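Local coordinates for protein thioesterase (Streptomyces sp. WAC02707, PDB 6VAP) that probably hydrolyses acyl groups from stalled carrier proteins, as a type II thioesterase editing the polyketide assembly line that makes the antibiotic borrelidin, at residues 231-234 with 235-238; 38-41 with 42-45. All coordinates share one frame; numbering follows the deposited sequence.

In the fold
Contact 2 comes first along the chain: residues 38-45 leave the loop after strand 26-30 and turn directly into helix 41-47, which leads on to strand 52-56. Contact 1 lies near the other end, where residues 231-238 carry the loop after strand 223-228 into helix 239-250. Each is a local turn at the start of a helix, so neither nests in the other nor crosses it; they follow in series, with centres about 15 Å apart. They meet through the Phe39 ring of contact 2, packed against Leu235 and Leu236 of contact 1, which ties together the loops behind two distant strands of the alpha/beta-hydrolase sheet.

Contact 1. Residues 231-234 with 235-238; sequences GHFY and LLEH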
ATOM      1  N   GLY A 231     -15.655   6.292   4.159  1.00 20.87           N
ATOM      2  CA  GLY A 231     -14.908   5.732   5.267  1.00 20.86           C
ATOM      3  C   GLY A 231     -13.630   5.071   4.824  1.00 18.92           C
ATOM      4  O   GLY A 231     -13.032   5.507   3.847  1.00 18.56           O
ATOM      5  N   HIS A 232     -13.216   4.028   5.544  1.00 20.18           N
ATOM      6  CA  HIS A 232     -11.898   3.430   5.363  1.00 19.62           C
ATOM      7  C   HIS A 232     -11.701   2.894   3.953  1.00 20.63           C
ATOM      8  O   HIS A 232     -10.571   2.853   3.465  1.00 23.60           O
ATOM      9  CB  HIS A 232     -11.696   2.290   6.361  1.00 29.53           C
ATOM     10  CG  HIS A 232     -10.263   1.901   6.545  1.00 27.07           C
ATOM     11  ND1 HIS A 232      -9.331   2.731   7.138  1.00 34.01           N
ATOM     12  CD2 HIS A 232      -9.607   0.765   6.218  1.00 35.27           C
ATOM     13  CE1 HIS A 232      -8.165   2.111   7.184  1.00 28.49           C
ATOM     14  NE2 HIS A 232      -8.304   0.920   6.624  1.00 40.67           N
ATOM     15  N   PHE A 233     -12.769   2.433   3.309  1.00 21.49           N
ATOM     16  CA  PHE A 233     -12.735   1.999   1.914  1.00 19.55           C
ATOM     17  C   PHE A 233     -13.488   2.946   0.975  1.00 20.05           C
ATOM     18  O   PHE A 233     -14.199   2.524   0.041  1.00 17.81           O
ATOM     19  CB  PHE A 233     -13.253   0.578   1.813  1.00 21.41           C
ATOM     20  CG  PHE A 233     -12.226  -0.444   2.280  1.00 20.12           C
ATOM     21  CD1 PHE A 233     -12.071  -0.718   3.617  1.00 41.13           C
ATOM     22  CD2 PHE A 233     -11.411  -1.084   1.376  1.00 20.04           C
ATOM     23  CE1 PHE A 233     -11.132  -1.656   4.055  1.00 49.56           C
ATOM     24  CE2 PHE A 233     -10.471  -2.020   1.785  1.00 21.62           C
ATOM     25  CZ  PHE A 233     -10.344  -2.310   3.144  1.00 35.40           C
ATOM     26  N   TYR A 234     -13.352   4.250   1.263  1.00 18.69           N
ATOM     27  CA  TYR A 234     -13.809   5.273   0.328  1.00 16.68           C
ATOM     28  C   TYR A 234     -13.357   4.982  -1.101  1.00 16.52           C
ATOM     29  O   TYR A 234     -14.061   5.300  -2.057  1.00 22.85           O
ATOM     30  CB  TYR A 234     -13.285   6.644   0.765  1.00 14.34           C
ATOM     31  CG  TYR A 234     -11.815   6.767   0.420  1.00 28.70           C
ATOM     32  CD1 TYR A 234     -10.854   6.189   1.217  1.00 26.43           C
ATOM     33  CD2 TYR A 234     -11.400   7.418  -0.743  1.00 20.16           C
ATOM     34  CE1 TYR A 234      -9.494   6.263   0.873  1.00 27.77           C
ATOM     35  CE2 TYR A 234     -10.069   7.477  -1.095  1.00 24.50           C
ATOM     36  CZ  TYR A 234      -9.130   6.890  -0.289  1.00 30.01           C
ATOM     37  OH  TYR A 234      -7.830   6.968  -0.639  1.00 30.76           O
ATOM     38  N   LEU A 235     -12.191   4.401  -1.285  1.00 20.76           N
ATOM     39  CA  LEU A 235     -11.602   4.358  -2.616  1.00 21.32           C
ATOM     40  C   LEU A 235     -12.387   3.484  -3.581  1.00 19.80           C
ATOM     41  O   LEU A 235     -12.225   3.614  -4.801  1.00 23.00           O
ATOM     42  CB  LEU A 235     -10.147   3.854  -2.501  1.00 23.74           C
ATOM     43  CG  LEU A 235      -9.909   2.359  -2.307  1.00 19.89           C
ATOM     44  CD1 LEU A 235      -8.358   2.122  -2.340  1.00 26.76           C
ATOM     45  CD2 LEU A 235     -10.441   1.835  -1.016  1.00 22.04           C
ATOM     46  N   LEU A 236     -13.231   2.588  -3.066  1.00 19.17           N
ATOM     47  CA  LEU A 236     -14.065   1.790  -3.965  1.00 19.84           C
ATOM     48  C   LEU A 236     -15.105   2.654  -4.661  1.00 33.64           C
ATOM     49  O   LEU A 236     -15.492   2.378  -5.794  1.00 42.66           O
ATOM     50  CB  LEU A 236     -14.751   0.668  -3.196  1.00 25.02           C
ATOM     51  CG  LEU A 236     -13.787  -0.225  -2.389  1.00 38.26           C
ATOM     52  CD1 LEU A 236     -14.542  -1.377  -1.745  1.00 37.64           C
ATOM     53  CD2 LEU A 236     -12.680  -0.782  -3.267  1.00 32.51           C
ATOM     54  N   GLU A 237     -15.550   3.718  -4.008  1.00 30.55           N
ATOM     55  CA  GLU A 237     -16.529   4.656  -4.537  1.00 42.88           C
ATOM     56  C   GLU A 237     -15.869   5.760  -5.336  1.00 26.83           C
ATOM     57  O   GLU A 237     -16.570   6.455  -6.064  1.00 39.97           O
ATOM     58  CB  GLU A 237     -17.353   5.303  -3.395  1.00 67.85           C
ATOM     59  CG  GLU A 237     -18.681   5.911  -3.834  1.00 89.87           C
ATOM     60  CD  GLU A 237     -19.062   7.178  -3.072  1.00104.43           C
ATOM     61  OE1 GLU A 237     -20.255   7.545  -3.071  1.00107.64           O
ATOM     62  OE2 GLU A 237     -18.173   7.815  -2.478  1.00112.46           O
ATOM     63  N   HIS A 238     -14.551   5.951  -5.189  1.00 19.50           N
ATOM     64  CA  HIS A 238     -13.821   7.038  -5.824  1.00 26.99           C
ATOM     65  C   HIS A 238     -12.733   6.523  -6.750  1.00 30.06           C
ATOM     66  O   HIS A 238     -11.714   7.187  -6.910  1.00 22.24           O
ATOM     67  CB  HIS A 238     -13.246   7.953  -4.750  1.00 23.53           C
ATOM     68  CG  HIS A 238     -14.291   8.726  -4.004  1.00 27.52           C
ATOM     69  ND1 HIS A 238     -14.925   8.226  -2.886  1.00 23.01           N
ATOM     70  CD2 HIS A 238     -14.804   9.964  -4.212  1.00 34.29           C
ATOM     71  CE1 HIS A 238     -15.762   9.137  -2.423  1.00 26.62           C
ATOM     72  NE2 HIS A 238     -15.756  10.172  -3.245  1.00 25.96           N
TER
HETATM   73  O   HOH W   1     -16.388   3.552  -0.889  1.00 41.85           O
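Leu235 lays its CB over one face of the Tyr234 ring, in the loop of an alpha/beta-hydrolase fold that carries the probable catalytic histidine, His232. This CH-pi contact puts CB 3.9 Å from the centroid of the Tyr234 ring, 14° off the ring normal, and the two side chains cross at about a right angle. Tyr234 can fold over its successor because its CG sits between the backbone N and the carbonyl carbon (chi1 76°). Its hydroxyl is bonded to Ser124 and its ring stacks with Phe228, so the buried tyrosine is held at both its polar end and its flat side.

Phe233 and Leu235 instead run side by side and point the same way, CD2 of Phe233 lying 3.9 Å from CD2 of Leu235. CD1 of Leu236 comes obliquely to the Phe233 ring from further along the turn. His232 lies inside the type I turn from Gly231 to Tyr234 and hydrogen-bonds to Ser98 and Asp204, consistent with a Ser-His-Asp triad.

Past that turn the backbone coils on with helical torsions but without regular helix bonds. Leu236 N donates to Phe233 O at 3.3 Å, and the same oxygen takes a bond from a water 2.6 Å away, which is in turn weakly bonded to Glu237 N. Tyr234 O is gripped more fully: Glu237 N (2.9 Å) and the ring of His238 reach it from opposite faces of the carbonyl plane. His238, at the N-cap of helix 239-250, thus folds its side chain back over the turn, with ND1 giving a nearly straight bond of 3.2 Å to Tyr234 O, which lies only 2° out of the imidazole plane.

Contact 2. Residues 38-41 with 42-45; sequences TFYH and PVAA
Thr38 and Phe39 close a short 3-10 segment, and through Tyr40 the chain passes without a break into helix 41-47. The change of winding can be followed in the bonds: His41 N still reaches back three residues to Thr38 O at 3.1 Å, whereas Ala44 N and Ala45 N each reach back four. Ala44 N meets Tyr40 O at 3.1 Å with an N-H...O angle of 172°, and Ala45 N meets His41 O at 2.9 Å, both donors lying nearly in line with the C=O bond. Tyr40 is the N-cap residue. Pro42 follows in the first turn, where a residue without an N-H costs the helix little, and its CD packs 3.3 Å from Phe39 O.

Among the side chains, Tyr40 and Val43 lie side by side and point the same way. CG2 of Val43 comes to the edge of the Tyr40 ring, close to its plane, 3.9 Å from CD1; this methyl is anti to Val43's own carbonyl carbon, which places it beside the tyrosine. CD2 of Phe39 sits over the centre of one face of the same ring, 3.7 Å above its plane, so the ring is hemmed in at a face and an edge. The Tyr40 hydroxyl is bonded to Leu30 O, at the end of strand 26-30. Val43 and Ala44 both rest on Val53 of strand 52-56, Val43 also touches Leu27 of strand 26-30, and the His41 ring stacks with Tyr17. Helix 41-47 thus packs on the two neighbouring parallel strands it joins, a beta-alpha-beta crossover of the alpha/beta-hydrolase fold.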
ATOM      1  N   THR A  38      -4.817  -9.139  -6.533  1.00 33.58           N
ATOM      2  CA  THR A  38      -5.930  -8.993  -7.464  1.00 43.61           C
ATOM      3  C   THR A  38      -6.757  -7.745  -7.173  1.00 34.54           C
ATOM      4  O   THR A  38      -7.492  -7.273  -8.049  1.00 33.73           O
ATOM      5  CB  THR A  38      -6.828 -10.237  -7.413  1.00 38.83           C
ATOM      6  OG1 THR A  38      -7.108 -10.583  -6.047  1.00 29.39           O
ATOM      7  CG2 THR A  38      -6.159 -11.402  -8.080  1.00 42.72           C
ATOM      8  N   PHE A  39      -6.691  -7.229  -5.944  1.00 26.72           N
ATOM      9  CA  PHE A  39      -7.409  -6.003  -5.603  1.00 27.37           C
ATOM     10  C   PHE A  39      -7.058  -4.862  -6.556  1.00 25.24           C
ATOM     11  O   PHE A  39      -7.896  -3.999  -6.849  1.00 24.52           O
ATOM     12  CB  PHE A  39      -7.073  -5.608  -4.166  1.00 23.05           C
ATOM     13  CG  PHE A  39      -7.646  -4.297  -3.748  1.00 30.44           C
ATOM     14  CD1 PHE A  39      -8.984  -4.189  -3.381  1.00 34.38           C
ATOM     15  CD2 PHE A  39      -6.853  -3.171  -3.677  1.00 27.16           C
ATOM     16  CE1 PHE A  39      -9.502  -2.976  -2.978  1.00 28.26           C
ATOM     17  CE2 PHE A  39      -7.374  -1.975  -3.272  1.00 28.86           C
ATOM     18  CZ  PHE A  39      -8.693  -1.861  -2.939  1.00 41.96           C
ATOM     19  N   TYR A  40      -5.830  -4.839  -7.071  1.00 21.39           N
ATOM     20  CA  TYR A  40      -5.378  -3.752  -7.934  1.00 22.89           C
ATOM     21  C   TYR A  40      -5.555  -4.008  -9.424  1.00 30.27           C
ATOM     22  O   TYR A  40      -5.053  -3.230 -10.244  1.00 24.93           O
ATOM     23  CB  TYR A  40      -3.930  -3.449  -7.635  1.00 20.59           C
ATOM     24  CG  TYR A  40      -3.763  -2.724  -6.322  1.00 19.11           C
ATOM     25  CD1 TYR A  40      -4.189  -1.415  -6.189  1.00 16.07           C
ATOM     26  CD2 TYR A  40      -3.156  -3.345  -5.223  1.00 22.52           C
ATOM     27  CE1 TYR A  40      -4.013  -0.705  -4.964  1.00 31.55           C
ATOM     28  CE2 TYR A  40      -3.031  -2.687  -4.012  1.00 22.06           C
ATOM     29  CZ  TYR A  40      -3.445  -1.384  -3.890  1.00 28.01           C
ATOM     30  OH  TYR A  40      -3.254  -0.700  -2.744  1.00 17.83           O
ATOM     31  N   HIS A  41      -6.293  -5.044  -9.795  1.00 32.52           N
ATOM     32  CA  HIS A  41      -6.558  -5.272 -11.213  1.00 36.37           C
ATOM     33  C   HIS A  41      -7.233  -4.082 -11.888  1.00 24.00           C
ATOM     34  O   HIS A  41      -6.819  -3.711 -13.001  1.00 33.61           O
ATOM     35  CB  HIS A  41      -7.409  -6.536 -11.387  1.00 39.61           C
ATOM     36  CG  HIS A  41      -7.027  -7.362 -12.573  1.00 44.83           C
ATOM     37  ND1 HIS A  41      -6.774  -8.717 -12.489  1.00 48.71           N
ATOM     38  CD2 HIS A  41      -6.867  -7.024 -13.874  1.00 54.36           C
ATOM     39  CE1 HIS A  41      -6.478  -9.175 -13.693  1.00 52.35           C
ATOM     40  NE2 HIS A  41      -6.532  -8.170 -14.550  1.00 58.54           N
ATOM     41  N   PRO A  42      -8.207  -3.413 -11.284  1.00 26.51           N
ATOM     42  CA  PRO A  42      -8.751  -2.198 -11.922  1.00 24.79           C
ATOM     43  C   PRO A  42      -7.717  -1.111 -12.187  1.00 21.93           C
ATOM     44  O   PRO A  42      -7.792  -0.416 -13.212  1.00 22.97           O
ATOM     45  CB  PRO A  42      -9.809  -1.731 -10.924  1.00 23.78           C
ATOM     46  CG  PRO A  42     -10.165  -2.930 -10.110  1.00 38.77           C
ATOM     47  CD  PRO A  42      -8.849  -3.711  -9.998  1.00 24.96           C
ATOM     48  N   VAL A  43      -6.738  -0.940 -11.303  1.00 20.79           N
ATOM     49  CA  VAL A  43      -5.687   0.050 -11.555  1.00 25.50           C
ATOM     50  C   VAL A  43      -4.861  -0.357 -12.784  1.00 20.57           C
ATOM     51  O   VAL A  43      -4.614   0.428 -13.713  1.00 21.49           O
ATOM     52  CB  VAL A  43      -4.805   0.215 -10.302  1.00 27.49           C
ATOM     53  CG1 VAL A  43      -3.665   1.182 -10.592  1.00 26.50           C
ATOM     54  CG2 VAL A  43      -5.633   0.675  -9.146  1.00 30.31           C
ATOM     55  N   ALA A  44      -4.420  -1.606 -12.804  1.00 22.01           N
ATOM     56  CA  ALA A  44      -3.680  -2.102 -13.955  1.00 37.40           C
ATOM     57  C   ALA A  44      -4.465  -1.854 -15.233  1.00 25.27           C
ATOM     58  O   ALA A  44      -3.941  -1.254 -16.183  1.00 31.30           O
ATOM     59  CB  ALA A  44      -3.380  -3.592 -13.777  1.00 29.76           C
ATOM     60  N   ALA A  45      -5.755  -2.238 -15.233  1.00 28.30           N
ATOM     61  CA  ALA A  45      -6.575  -2.139 -16.439  1.00 33.29           C
ATOM     62  C   ALA A  45      -6.744  -0.688 -16.881  1.00 37.31           C
ATOM     63  O   ALA A  45      -6.820  -0.404 -18.078  1.00 33.76           O
ATOM     64  CB  ALA A  45      -7.952  -2.773 -16.188  1.00 32.57           C
TER